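Local coordinates for protein organophosphorus hydrolase (Pseudomonas oleovorans, PDB 4O98) that hydrolyses organophosphate triesters as an engineered variant of a lactonase, probably using the two-zinc centre of a metallo-beta-lactamase-type fold, at residues Ser60-Ile65 against Val262-Val267; Ala222-Thr227 against Ser269-Gln274; Gly97-Leu102 against Val132-Leu137; Asn159-Val164 against Met202-Pro207. One frame throughout, in Å; residues are numbered along the deposited sequence.

Interaction 1 (Ser60-Ile65 against Val262-Val267)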
loop_
_atom_site.group_PDB
_atom_site.type_symbol
_atom_site.label_atom_id
_atom_site.label_comp_id
_atom_site.label_asym_id
_atom_site.label_seq_id
_atom_site.Cartn_x
_atom_site.Cartn_y
_atom_site.Cartn_z
ATOM N N SER B 60 2.488 24.744 -4.754
ATOM C CA SER B 60 2.649 26.118 -4.316
ATOM C C SER B 60 1.364 26.581 -3.709
ATOM O O SER B 60 0.496 25.770 -3.365
ATOM C CB SER B 60 2.885 27.023 -5.509
ATOM O OG SER B 60 1.658 27.207 -6.201
ATOM N N LEU B 61 1.243 27.903 -3.586
ATOM C CA LEU B 61 -0.051 28.577 -3.428
ATOM C C LEU B 61 -0.761 28.075 -2.173
ATOM O O LEU B 61 -1.190 28.853 -1.306
ATOM C CB LEU B 61 -0.915 28.306 -4.678
ATOM C CG LEU B 61 -1.538 29.419 -5.530
ATOM C CD1 LEU B 61 -0.498 30.427 -6.015
ATOM C CD2 LEU B 61 -2.281 28.796 -6.716
ATOM N N LEU B 62 -0.858 26.751 -2.116
ATOM C CA LEU B 62 -1.454 25.993 -1.050
ATOM C C LEU B 62 -0.257 25.502 -0.246
ATOM O O LEU B 62 0.258 24.449 -0.570
ATOM C CB LEU B 62 -2.219 24.839 -1.723
ATOM C CG LEU B 62 -2.546 25.003 -3.239
ATOM C CD1 LEU B 62 -3.092 23.740 -3.883
ATOM C CD2 LEU B 62 -3.523 26.134 -3.569
ATOM N N LYS B 63 0.202 26.304 0.740
ATOM C CA LYS B 63 1.460 26.112 1.534
ATOM C C LYS B 63 1.858 27.308 2.470
ATOM O O LYS B 63 1.254 28.388 2.413
ATOM C CB LYS B 63 2.653 25.776 0.624
ATOM C CG LYS B 63 2.914 24.265 0.423
ATOM C CD LYS B 63 2.102 23.422 1.409
ATOM C CE LYS B 63 1.626 22.095 0.836
ATOM N NZ LYS B 63 0.710 21.503 1.854
ATOM N N GLY B 64 2.875 27.109 3.322
ATOM C CA GLY B 64 3.447 28.177 4.143
ATOM C C GLY B 64 4.946 28.125 4.509
ATOM O O GLY B 64 5.328 28.570 5.602
ATOM N N ILE B 65 5.796 27.578 3.626
ATOM C CA ILE B 65 7.268 27.600 3.806
ATOM C C ILE B 65 8.014 27.852 2.495
ATOM O O ILE B 65 7.409 27.951 1.429
ATOM C CB ILE B 65 7.867 26.265 4.359
ATOM C CG1 ILE B 65 7.554 25.086 3.427
ATOM C CG2 ILE B 65 7.444 26.003 5.790
ATOM C CD1 ILE B 65 8.236 23.787 3.824
ATOM N N VAL B 262 0.532 25.314 6.231
ATOM C CA VAL B 262 -0.911 25.388 6.062
ATOM C C VAL B 262 -1.313 25.114 4.635
ATOM O O VAL B 262 -0.468 25.027 3.743
ATOM C CB VAL B 262 -1.452 26.764 6.472
ATOM C CG1 VAL B 262 -0.993 27.100 7.871
ATOM C CG2 VAL B 262 -0.992 27.833 5.496
ATOM N N TRP B 263 -2.619 24.988 4.430
ATOM C CA TRP B 263 -3.183 24.698 3.121
ATOM C C TRP B 263 -4.035 25.894 2.685
ATOM O O TRP B 263 -4.787 26.445 3.497
ATOM C CB TRP B 263 -4.018 23.418 3.233
ATOM C CG TRP B 263 -4.717 22.965 1.992
ATOM C CD1 TRP B 263 -6.061 22.976 1.755
ATOM C CD2 TRP B 263 -4.109 22.396 0.827
ATOM N NE1 TRP B 263 -6.327 22.463 0.506
ATOM C CE2 TRP B 263 -5.144 22.100 -0.083
ATOM C CE3 TRP B 263 -2.790 22.106 0.466
ATOM C CZ2 TRP B 263 -4.897 21.528 -1.330
ATOM C CZ3 TRP B 263 -2.547 21.541 -0.767
ATOM C CH2 TRP B 263 -3.593 21.255 -1.649
ATOM N N GLU B 264 -3.924 26.295 1.419
ATOM C CA GLU B 264 -4.629 27.481 0.919
ATOM C C GLU B 264 -6.152 27.408 1.099
ATOM O O GLU B 264 -6.816 28.441 1.205
ATOM C CB GLU B 264 -4.306 27.706 -0.560
ATOM C CG GLU B 264 -4.857 28.987 -1.186
ATOM C CD GLU B 264 -3.925 30.177 -1.017
ATOM O OE1 GLU B 264 -3.843 31.012 -1.951
ATOM O OE2 GLU B 264 -3.278 30.279 0.049
ATOM N N PHE B 265 -6.708 26.199 1.139
ATOM C CA PHE B 265 -8.156 26.058 1.224
ATOM C C PHE B 265 -8.658 25.765 2.622
ATOM O O PHE B 265 -9.847 25.466 2.810
ATOM C CB PHE B 265 -8.652 24.988 0.259
ATOM C CG PHE B 265 -8.457 25.350 -1.170
ATOM C CD1 PHE B 265 -9.283 26.283 -1.773
ATOM C CD2 PHE B 265 -7.443 24.772 -1.912
ATOM C CE1 PHE B 265 -9.106 26.630 -3.100
ATOM C CE2 PHE B 265 -7.257 25.114 -3.242
ATOM C CZ PHE B 265 -8.092 26.043 -3.835
ATOM N N ASP B 266 -7.760 25.815 3.599
ATOM C CA ASP B 266 -8.198 25.810 4.979
ATOM C C ASP B 266 -9.011 27.105 5.130
ATOM O O ASP B 266 -8.503 28.186 4.821
ATOM C CB ASP B 266 -6.995 25.822 5.920
ATOM C CG ASP B 266 -6.282 24.472 5.998
ATOM O OD1 ASP B 266 -6.915 23.426 5.736
ATOM O OD2 ASP B 266 -5.080 24.460 6.344
ATOM N N VAL B 267 -10.269 27.011 5.558
ATOM C CA VAL B 267 -11.085 28.222 5.714
ATOM C C VAL B 267 -10.435 29.144 6.754
ATOM O O VAL B 267 -10.303 30.353 6.533
ATOM C CB VAL B 267 -12.559 27.897 6.059
ATOM C CG1 VAL B 267 -13.310 29.146 6.527
ATOM C CG2 VAL B 267 -13.258 27.278 4.843
#
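Leu62 lies under the indole of Trp263, an engineered residue, their side chains side by side. Leu62 CB sits over one face, 3.7 Å from the centroid of the six-membered ring and displaced toward its rim, in a CH-pi contact; farther out, Leu62 CD1 meets Trp263 CH2 at 3.4 Å. The other methyl turns elsewhere, with Leu62 CD2 3.5 Å from Glu264 CB and reaching Phe265 CE2. Lys63 comes to the indole at its edge, where NZ stands 3.8 Å from Trp263 CE3 with no polar partner in the model. No hydrogen bond links the two loops; the backbones touch through Lys63 CA and Val262 O, a CA-H...O contact of 3.1 Å. What shapes the 262-267 side is a type I turn from Trp263 to Asp266, closed by Asp266 N to Trp263 O at 3.0 Å. Asp266 OD2 also accepts from Trp263 N, at 3.2 Å and from above the carboxylate plane. With CG trans to its own N (chi1 179°), Trp263 reaches back toward Leu62 and also touches Ile250, the other engineered residue. Helix 269-286 packs on Val262 and Asp266, and helix 67-76 receives Lys63 and Ile65.

Interaction 2 (Ala222-Thr227 against Ser269-Gln274). With ZN (zinc ion), chain F.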
loop_
_atom_site.group_PDB
_atom_site.type_symbol
_atom_site.label_atom_id
_atom_site.label_comp_id
_atom_site.label_asym_id
_atom_site.label_seq_id
_atom_site.Cartn_x
_atom_site.Cartn_y
_atom_site.Cartn_z
ATOM N N ALA B 222 -13.750 16.864 17.609
ATOM C CA ALA B 222 -13.811 18.140 16.903
ATOM C C ALA B 222 -12.423 18.492 16.401
ATOM O O ALA B 222 -11.437 18.312 17.122
ATOM C CB ALA B 222 -14.343 19.238 17.806
ATOM N N SER B 223 -12.354 18.986 15.169
ATOM C CA SER B 223 -11.082 19.308 14.538
ATOM C C SER B 223 -11.312 20.422 13.526
ATOM O O SER B 223 -10.871 20.345 12.374
ATOM C CB SER B 223 -10.495 18.066 13.850
ATOM O OG SER B 223 -11.419 17.502 12.928
ATOM N N SER B 224 -12.013 21.464 13.965
ATOM C CA SER B 224 -12.400 22.547 13.076
ATOM C C SER B 224 -11.186 23.355 12.637
ATOM O O SER B 224 -10.128 23.318 13.283
ATOM C CB SER B 224 -13.411 23.455 13.761
ATOM O OG SER B 224 -12.801 24.128 14.843
ATOM N N GLY B 225 -11.349 24.068 11.524
ATOM C CA GLY B 225 -10.299 24.907 10.974
ATOM C C GLY B 225 -10.270 24.817 9.460
ATOM O O GLY B 225 -10.434 25.834 8.765
ATOM N N HIS B 226 -10.059 23.601 8.946
ATOM C CA HIS B 226 -10.072 23.347 7.505
ATOM C C HIS B 226 -11.411 23.798 6.941
ATOM O O HIS B 226 -11.477 24.362 5.844
ATOM C CB HIS B 226 -9.816 21.865 7.215
ATOM C CG HIS B 226 -9.982 21.486 5.774
ATOM N ND1 HIS B 226 -9.114 21.906 4.788
ATOM C CD2 HIS B 226 -10.909 20.716 5.162
ATOM C CE1 HIS B 226 -9.509 21.415 3.624
ATOM N NE2 HIS B 226 -10.598 20.692 3.821
ATOM N N THR B 227 -12.472 23.555 7.709
ATOM C CA THR B 227 -13.772 24.186 7.495
ATOM C C THR B 227 -14.313 24.416 8.904
ATOM O O THR B 227 -13.760 23.853 9.855
ATOM C CB THR B 227 -14.732 23.302 6.686
ATOM O OG1 THR B 227 -14.994 22.091 7.413
ATOM C CG2 THR B 227 -14.172 22.986 5.299
ATOM N N SER B 269 -6.819 28.960 8.494
ATOM C CA SER B 269 -5.572 28.194 8.480
ATOM C C SER B 269 -4.923 28.123 9.856
ATOM O O SER B 269 -4.297 27.106 10.198
ATOM C CB SER B 269 -4.583 28.717 7.426
ATOM O OG SER B 269 -4.003 29.948 7.822
ATOM N N ASP B 270 -5.078 29.188 10.645
ATOM C CA ASP B 270 -4.525 29.215 11.998
ATOM C C ASP B 270 -5.163 28.132 12.850
ATOM O O ASP B 270 -4.482 27.406 13.578
ATOM C CB ASP B 270 -4.779 30.562 12.667
ATOM C CG ASP B 270 -3.933 31.670 12.096
ATOM O OD1 ASP B 270 -2.810 31.382 11.642
ATOM O OD2 ASP B 270 -4.398 32.835 12.117
ATOM N N GLN B 271 -6.484 28.038 12.758
ATOM C CA GLN B 271 -7.240 27.082 13.549
ATOM C C GLN B 271 -6.946 25.665 13.046
ATOM O O GLN B 271 -6.883 24.706 13.826
ATOM C CB GLN B 271 -8.737 27.410 13.452
ATOM C CG GLN B 271 -9.648 26.611 14.383
ATOM C CD GLN B 271 -11.129 26.989 14.235
ATOM O OE1 GLN B 271 -11.641 27.147 13.119
ATOM N NE2 GLN B 271 -11.819 27.137 15.367
ATOM N N ALA B 272 -6.753 25.542 11.736
ATOM C CA ALA B 272 -6.425 24.249 11.137
ATOM C C ALA B 272 -5.073 23.723 11.649
ATOM O O ALA B 272 -4.931 22.524 11.922
ATOM C CB ALA B 272 -6.452 24.339 9.614
ATOM N N ARG B 273 -4.097 24.627 11.787
ATOM C CA ARG B 273 -2.790 24.301 12.368
ATOM C C ARG B 273 -2.962 23.730 13.774
ATOM O O ARG B 273 -2.386 22.695 14.113
ATOM C CB ARG B 273 -1.898 25.550 12.452
ATOM C CG ARG B 273 -0.963 25.821 11.255
ATOM C CD ARG B 273 -0.220 27.170 11.427
ATOM N NE ARG B 273 -0.254 27.606 12.827
ATOM C CZ ARG B 273 -0.714 28.785 13.247
ATOM N NH1 ARG B 273 -1.156 29.685 12.378
ATOM N NH2 ARG B 273 -0.720 29.076 14.546
ATOM N N GLN B 274 -3.757 24.403 14.596
ATOM C CA GLN B 274 -3.932 23.971 15.980
ATOM C C GLN B 274 -4.591 22.590 16.088
ATOM O O GLN B 274 -4.115 21.734 16.838
ATOM C CB GLN B 274 -4.709 25.017 16.782
ATOM C CG GLN B 274 -4.072 26.413 16.724
ATOM C CD GLN B 274 -4.810 27.450 17.564
ATOM O OE1 GLN B 274 -5.850 27.162 18.173
ATOM N NE2 GLN B 274 -4.271 28.667 17.599
HETATM ZN ZN ZN F . -11.536 19.470 2.468
HETATM O O HOH W 1 -11.372 18.794 0.477
#
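His226 NE2 binds a zinc ion at 2.0 Å, while its backbone N rests 3.7 Å from Ala272 CB on the first turn of helix 269-286. This is the loop that brings a histidine into the dinuclear metal site of a metallo-beta-lactamase-type fold. His139, His141 and Asp247 bind the same metal, and a water completes the set at 2.1 Å, near the plane of the imidazole. The ring swings away from the helix because CG is trans to the backbone N (chi1 173°). Its other nitrogen, ND1, is bonded to Asp266 OD1, a second-shell carboxylate that, with the zinc bond, helps fix the rotation of the ring and may make NE2 a stronger donor to the metal. Gly225 gives the loop its close approach: its CA stands 3.9 Å from Ala272 CA, too near for a side chain between them, and its backbone angles also favour glycine. Ser224 O takes a hydrogen bond from Ser275 OG, one turn after Gln271. Across the seam no hydrogen bond forms. Gln271, extended beyond CG, lies against the loop with OE1 3.4 Å from Gly225 CA, and its NE2 is 3.2 Å from Ser224 OG at an angle too poor for a bond.

Interaction 3 (Gly97-Leu102 against Val132-Leu137)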
loop_
_atom_site.group_PDB
_atom_site.type_symbol
_atom_site.label_atom_id
_atom_site.label_comp_id
_atom_site.label_asym_id
_atom_site.label_seq_id
_atom_site.Cartn_x
_atom_site.Cartn_y
_atom_site.Cartn_z
ATOM N N GLY B 97 -21.258 -4.205 12.923
ATOM C CA GLY B 97 -22.136 -5.244 13.427
ATOM C C GLY B 97 -23.518 -4.666 13.694
ATOM O O GLY B 97 -24.525 -5.261 13.309
ATOM N N ASP B 98 -23.577 -3.506 14.343
ATOM C CA ASP B 98 -24.853 -2.809 14.513
ATOM C C ASP B 98 -25.196 -1.931 13.297
ATOM O O ASP B 98 -26.368 -1.757 12.961
ATOM C CB ASP B 98 -24.845 -1.958 15.783
ATOM C CG ASP B 98 -24.642 -2.782 17.042
ATOM O OD1 ASP B 98 -25.110 -3.946 17.093
ATOM O OD2 ASP B 98 -24.015 -2.253 17.988
ATOM N N ASN B 99 -24.173 -1.383 12.639
ATOM C CA ASN B 99 -24.389 -0.493 11.495
ATOM C C ASN B 99 -23.429 -0.712 10.318
ATOM O O ASN B 99 -22.287 -1.140 10.503
ATOM C CB ASN B 99 -24.282 0.969 11.935
ATOM C CG ASN B 99 -25.343 1.357 12.933
ATOM O OD1 ASN B 99 -25.145 1.245 14.142
ATOM N ND2 ASN B 99 -26.476 1.823 12.436
ATOM N N LEU B 100 -23.893 -0.407 9.110
ATOM C CA LEU B 100 -22.979 -0.221 7.988
ATOM C C LEU B 100 -22.850 1.283 7.759
ATOM O O LEU B 100 -23.747 1.919 7.195
ATOM C CB LEU B 100 -23.476 -0.909 6.725
ATOM C CG LEU B 100 -22.463 -0.957 5.577
ATOM C CD1 LEU B 100 -21.217 -1.747 6.001
ATOM C CD2 LEU B 100 -23.091 -1.558 4.320
ATOM N N VAL B 101 -21.745 1.854 8.228
ATOM C CA VAL B 101 -21.564 3.296 8.163
ATOM C C VAL B 101 -20.450 3.709 7.195
ATOM O O VAL B 101 -19.319 3.204 7.252
ATOM C CB VAL B 101 -21.370 3.904 9.584
ATOM C CG1 VAL B 101 -20.662 2.935 10.500
ATOM C CG2 VAL B 101 -20.634 5.234 9.521
ATOM N N LEU B 102 -20.792 4.610 6.280
ATOM C CA LEU B 102 -19.832 5.143 5.334
ATOM C C LEU B 102 -19.384 6.531 5.791
ATOM O O LEU B 102 -20.209 7.431 5.951
ATOM C CB LEU B 102 -20.466 5.222 3.946
ATOM C CG LEU B 102 -19.604 5.762 2.800
ATOM C CD1 LEU B 102 -18.349 4.894 2.564
ATOM C CD2 LEU B 102 -20.448 5.875 1.526
ATOM N N VAL B 132 -26.076 0.666 3.081
ATOM C CA VAL B 132 -25.537 1.718 3.940
ATOM C C VAL B 132 -26.672 2.415 4.697
ATOM O O VAL B 132 -27.561 3.020 4.083
ATOM C CB VAL B 132 -24.724 2.755 3.121
ATOM C CG1 VAL B 132 -24.210 3.887 4.019
ATOM C CG2 VAL B 132 -23.564 2.077 2.420
ATOM N N ASP B 133 -26.644 2.344 6.027
ATOM C CA ASP B 133 -27.702 2.975 6.818
ATOM C C ASP B 133 -27.306 4.346 7.382
ATOM O O ASP B 133 -28.168 5.159 7.733
ATOM C CB ASP B 133 -28.178 2.045 7.938
ATOM C CG ASP B 133 -27.087 1.716 8.936
ATOM O OD1 ASP B 133 -26.753 2.588 9.767
ATOM O OD2 ASP B 133 -26.592 0.569 8.915
ATOM N N THR B 134 -26.003 4.599 7.460
ATOM C CA THR B 134 -25.509 5.877 7.954
ATOM C C THR B 134 -24.336 6.376 7.109
ATOM O O THR B 134 -23.422 5.611 6.786
ATOM C CB THR B 134 -25.061 5.762 9.412
ATOM O OG1 THR B 134 -26.060 5.056 10.155
ATOM C CG2 THR B 134 -24.821 7.156 10.028
ATOM N N VAL B 135 -24.385 7.654 6.739
ATOM C CA VAL B 135 -23.247 8.337 6.148
ATOM C C VAL B 135 -22.777 9.416 7.112
ATOM O O VAL B 135 -23.550 10.309 7.468
ATOM C CB VAL B 135 -23.599 9.002 4.826
ATOM C CG1 VAL B 135 -22.419 9.820 4.344
ATOM C CG2 VAL B 135 -23.984 7.948 3.782
ATOM N N LEU B 136 -21.526 9.309 7.559
ATOM C CA LEU B 136 -20.910 10.330 8.405
ATOM C C LEU B 136 -20.061 11.242 7.519
ATOM O O LEU B 136 -19.289 10.750 6.679
ATOM C CB LEU B 136 -20.023 9.667 9.457
ATOM C CG LEU B 136 -20.516 9.566 10.903
ATOM C CD1 LEU B 136 -22.017 9.398 10.958
ATOM C CD2 LEU B 136 -19.827 8.432 11.656
ATOM N N LEU B 137 -20.198 12.558 7.671
ATOM C CA LEU B 137 -19.379 13.457 6.863
ATOM C C LEU B 137 -18.413 14.237 7.735
ATOM O O LEU B 137 -18.817 14.875 8.701
ATOM C CB LEU B 137 -20.245 14.411 6.041
ATOM C CG LEU B 137 -21.213 13.850 4.988
ATOM C CD1 LEU B 137 -22.088 14.972 4.441
ATOM C CD2 LEU B 137 -20.491 13.164 3.838
#
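Strands 100-103 and 134-136 are the two parallel strands of a beta-alpha-beta unit whose helix is 118-124, and their short axes cross at -31°. The ladder runs through Leu102: its N donates to Thr134 O at 2.9 Å, and its O accepts from Leu136 N at 2.8 Å. Asp133 bonds the start of strand 100-103 with both its backbone and its side chain. Its N bonds Leu100 O at 3.2 Å, and its side chain folds back, with CG wedged between backbone N and carbonyl carbon (chi1 62°). That places OD2 2.9 Å from Leu100 N, which comes from the syn side but tilted well out of the carboxylate plane. OD1 is gripped twice, from opposite faces of the carboxylate: Asn99 ND2 reaches it at 2.8 Å in a fairly straight bond, with amide and carboxylate planes 57° apart, and Thr134 OG1 donates to it at 2.6 Å on the anti side, somewhat out of the plane. Three donors, on both oxygens, fix the rotation of the carboxylate. Apolar branches meet on both faces: the Val101 side chain slants across Leu136, CG2 to CD2 3.9 Å, beside Thr134; on the other face Val132 CG1 lies against Leu102 CB. Strand 85-95 flanks 100-103, and strand 161-165 flanks 134-136. Such parallel neighbours at the centre of a mixed sheet are characteristic of the alpha-beta/beta-alpha sandwich of the metallo-beta-lactamase superfamily.

Interaction 4 (Asn159-Val164 against Met202-Pro207)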
loop_
_atom_site.group_PDB
_atom_site.type_symbol
_atom_site.label_atom_id
_atom_site.label_comp_id
_atom_site.label_asym_id
_atom_site.label_seq_id
_atom_site.Cartn_x
_atom_site.Cartn_y
_atom_site.Cartn_z
ATOM N N ASN B 159 -31.078 4.388 1.360
ATOM C CA ASN B 159 -31.574 4.046 2.690
ATOM C C ASN B 159 -30.812 4.689 3.828
ATOM O O ASN B 159 -31.077 4.399 4.989
ATOM C CB ASN B 159 -31.543 2.533 2.876
ATOM C CG ASN B 159 -32.377 1.824 1.853
ATOM O OD1 ASN B 159 -33.478 2.270 1.532
ATOM N ND2 ASN B 159 -31.849 0.737 1.300
ATOM N N ALA B 160 -29.863 5.560 3.506
ATOM C CA ALA B 160 -28.967 6.088 4.537
ATOM C C ALA B 160 -29.435 7.399 5.170
ATOM O O ALA B 160 -30.057 8.235 4.516
ATOM C CB ALA B 160 -27.563 6.244 3.981
ATOM N N THR B 161 -29.137 7.564 6.455
ATOM C CA THR B 161 -29.260 8.859 7.103
ATOM C C THR B 161 -27.901 9.554 6.994
ATOM O O THR B 161 -26.864 8.923 7.223
ATOM C CB THR B 161 -29.654 8.708 8.585
ATOM O OG1 THR B 161 -31.006 8.242 8.675
ATOM C CG2 THR B 161 -29.537 10.038 9.322
ATOM N N VAL B 162 -27.899 10.836 6.633
ATOM C CA VAL B 162 -26.658 11.598 6.528
ATOM C C VAL B 162 -26.435 12.458 7.758
ATOM O O VAL B 162 -27.240 13.340 8.068
ATOM C CB VAL B 162 -26.625 12.476 5.277
ATOM C CG1 VAL B 162 -25.346 13.331 5.247
ATOM C CG2 VAL B 162 -26.710 11.613 4.039
ATOM N N GLU B 163 -25.346 12.189 8.470
ATOM C CA GLU B 163 -24.991 12.960 9.659
ATOM C C GLU B 163 -23.949 14.028 9.309
ATOM O O GLU B 163 -22.830 13.705 8.878
ATOM C CB GLU B 163 -24.439 12.030 10.740
ATOM C CG GLU B 163 -25.359 10.867 11.096
ATOM C CD GLU B 163 -26.386 11.251 12.148
ATOM O OE1 GLU B 163 -27.043 10.344 12.708
ATOM O OE2 GLU B 163 -26.526 12.469 12.414
ATOM N N VAL B 164 -24.320 15.295 9.481
ATOM C CA VAL B 164 -23.417 16.401 9.182
ATOM C C VAL B 164 -23.262 17.250 10.439
ATOM O O VAL B 164 -24.244 17.524 11.125
ATOM C CB VAL B 164 -23.930 17.237 7.979
ATOM C CG1 VAL B 164 -25.279 17.829 8.281
ATOM C CG2 VAL B 164 -22.952 18.340 7.616
ATOM N N MET B 202 -36.241 13.606 1.869
ATOM C CA MET B 202 -36.837 12.451 2.525
ATOM C C MET B 202 -36.557 12.453 4.026
ATOM O O MET B 202 -36.664 11.421 4.687
ATOM C CB MET B 202 -36.367 11.148 1.867
ATOM C CG MET B 202 -34.877 11.067 1.637
ATOM S SD MET B 202 -34.313 9.566 0.789
ATOM C CE MET B 202 -35.275 9.644 -0.721
ATOM N N ASN B 203 -36.199 13.621 4.555
ATOM C CA ASN B 203 -35.965 13.796 5.991
ATOM C C ASN B 203 -34.851 12.896 6.540
ATOM O O ASN B 203 -34.875 12.473 7.705
ATOM C CB ASN B 203 -37.263 13.614 6.787
ATOM C CG ASN B 203 -37.415 14.647 7.882
ATOM O OD1 ASN B 203 -37.105 14.390 9.049
ATOM N ND2 ASN B 203 -37.879 15.836 7.507
ATOM N N LYS B 204 -33.876 12.618 5.678
ATOM C CA LYS B 204 -32.740 11.779 6.030
ATOM C C LYS B 204 -31.466 12.615 6.195
ATOM O O LYS B 204 -30.355 12.080 6.112
ATOM C CB LYS B 204 -32.518 10.699 4.966
ATOM C CG LYS B 204 -33.603 9.614 4.903
ATOM C CD LYS B 204 -33.837 8.972 6.266
ATOM C CE LYS B 204 -34.340 7.532 6.136
ATOM N NZ LYS B 204 -33.260 6.567 5.749
ATOM N N LEU B 205 -31.627 13.924 6.413
ATOM C CA LEU B 205 -30.486 14.801 6.686
ATOM C C LEU B 205 -30.480 15.282 8.134
ATOM O O LEU B 205 -31.389 15.990 8.568
ATOM C CB LEU B 205 -30.457 15.996 5.742
ATOM C CG LEU B 205 -29.355 16.998 6.109
ATOM C CD1 LEU B 205 -27.984 16.375 5.902
ATOM C CD2 LEU B 205 -29.494 18.292 5.323
ATOM N N LYS B 206 -29.444 14.902 8.874
ATOM C CA LYS B 206 -29.423 15.115 10.312
ATOM C C LYS B 206 -28.219 15.938 10.780
ATOM O O LYS B 206 -27.105 15.418 10.896
ATOM C CB LYS B 206 -29.466 13.758 11.023
ATOM C CG LYS B 206 -29.378 13.802 12.545
ATOM C CD LYS B 206 -29.603 12.391 13.132
ATOM C CE LYS B 206 -28.998 12.239 14.535
ATOM N NZ LYS B 206 -28.806 10.801 14.934
ATOM N N PRO B 207 -28.436 17.237 11.041
ATOM C CA PRO B 207 -27.371 18.013 11.683
ATOM C C PRO B 207 -27.296 17.655 13.160
ATOM O O PRO B 207 -28.323 17.659 13.833
ATOM C CB PRO B 207 -27.823 19.466 11.489
ATOM C CG PRO B 207 -28.816 19.411 10.349
ATOM C CD PRO B 207 -29.515 18.098 10.532
#
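Off the oxygen edge of the Glu163 carboxylate, Lys206 CE and NZ lie close to its plane, while CG and CD of the lysine, which runs alongside Glu163, rise above one face. Lys206 NZ bonds the syn lone pair of Glu163 OE1 at 2.9 Å, a salt bridge, while OE2 lies 3.2 Å from Lys206 CG. The lysine manages this because it is stretched out from end to end, whereas Glu163 bends at chi2 (-86°) to turn its oxygens toward it. On the other face of the sheet Leu205 CD1 touches two valines, 4.1 Å from Val162 CG1 and 3.9 Å from Val164 CG1. Strands 161-165 and 205-208 are parallel neighbours, joined through helices including 186-201 in a beta-alpha-beta crossover, with 205-208 outermost in the sheet within this chain. A Schellman motif with Asn203 at positive phi ends helix 186-201, and Lys204 then enters the ladder. Its O accepts from Val162 N at 2.8 Å, nearly straight (178° at the hydrogen). Val162 O in turn accepts from Lys206 N, and Val164 N reaches Lys206 O at 3.1 Å from above the carbonyl plane. Val164 O is bonded by the backbone of Tyr208, and Pro207 CA adds a CA-H...O contact to it at 3.2 Å.

The four contacts form two touching pairs on different sides of the zinc centre. Interactions 1 and 2 meet at Asp266 and His226: Asp266 OD1 lies 2.8 Å from His226 ND1, so the turn that begins at the engineered Trp263 probably helps orient a zinc ligand, and the Trp263 side chain is about 6 Å from a zinc. Interactions 3 and 4 lie in one sheet, their centres 11 Å apart, with Val135 O 2.8 Å from Glu163 N joining strands 134-136 and 161-165. Between the pairs nothing touches; the nearest atoms of interactions 2 and 3 are about 8 Å apart. Strand 134-136 leads on to zinc ligands His139 and His141, which share the metal with His226 of interaction 2.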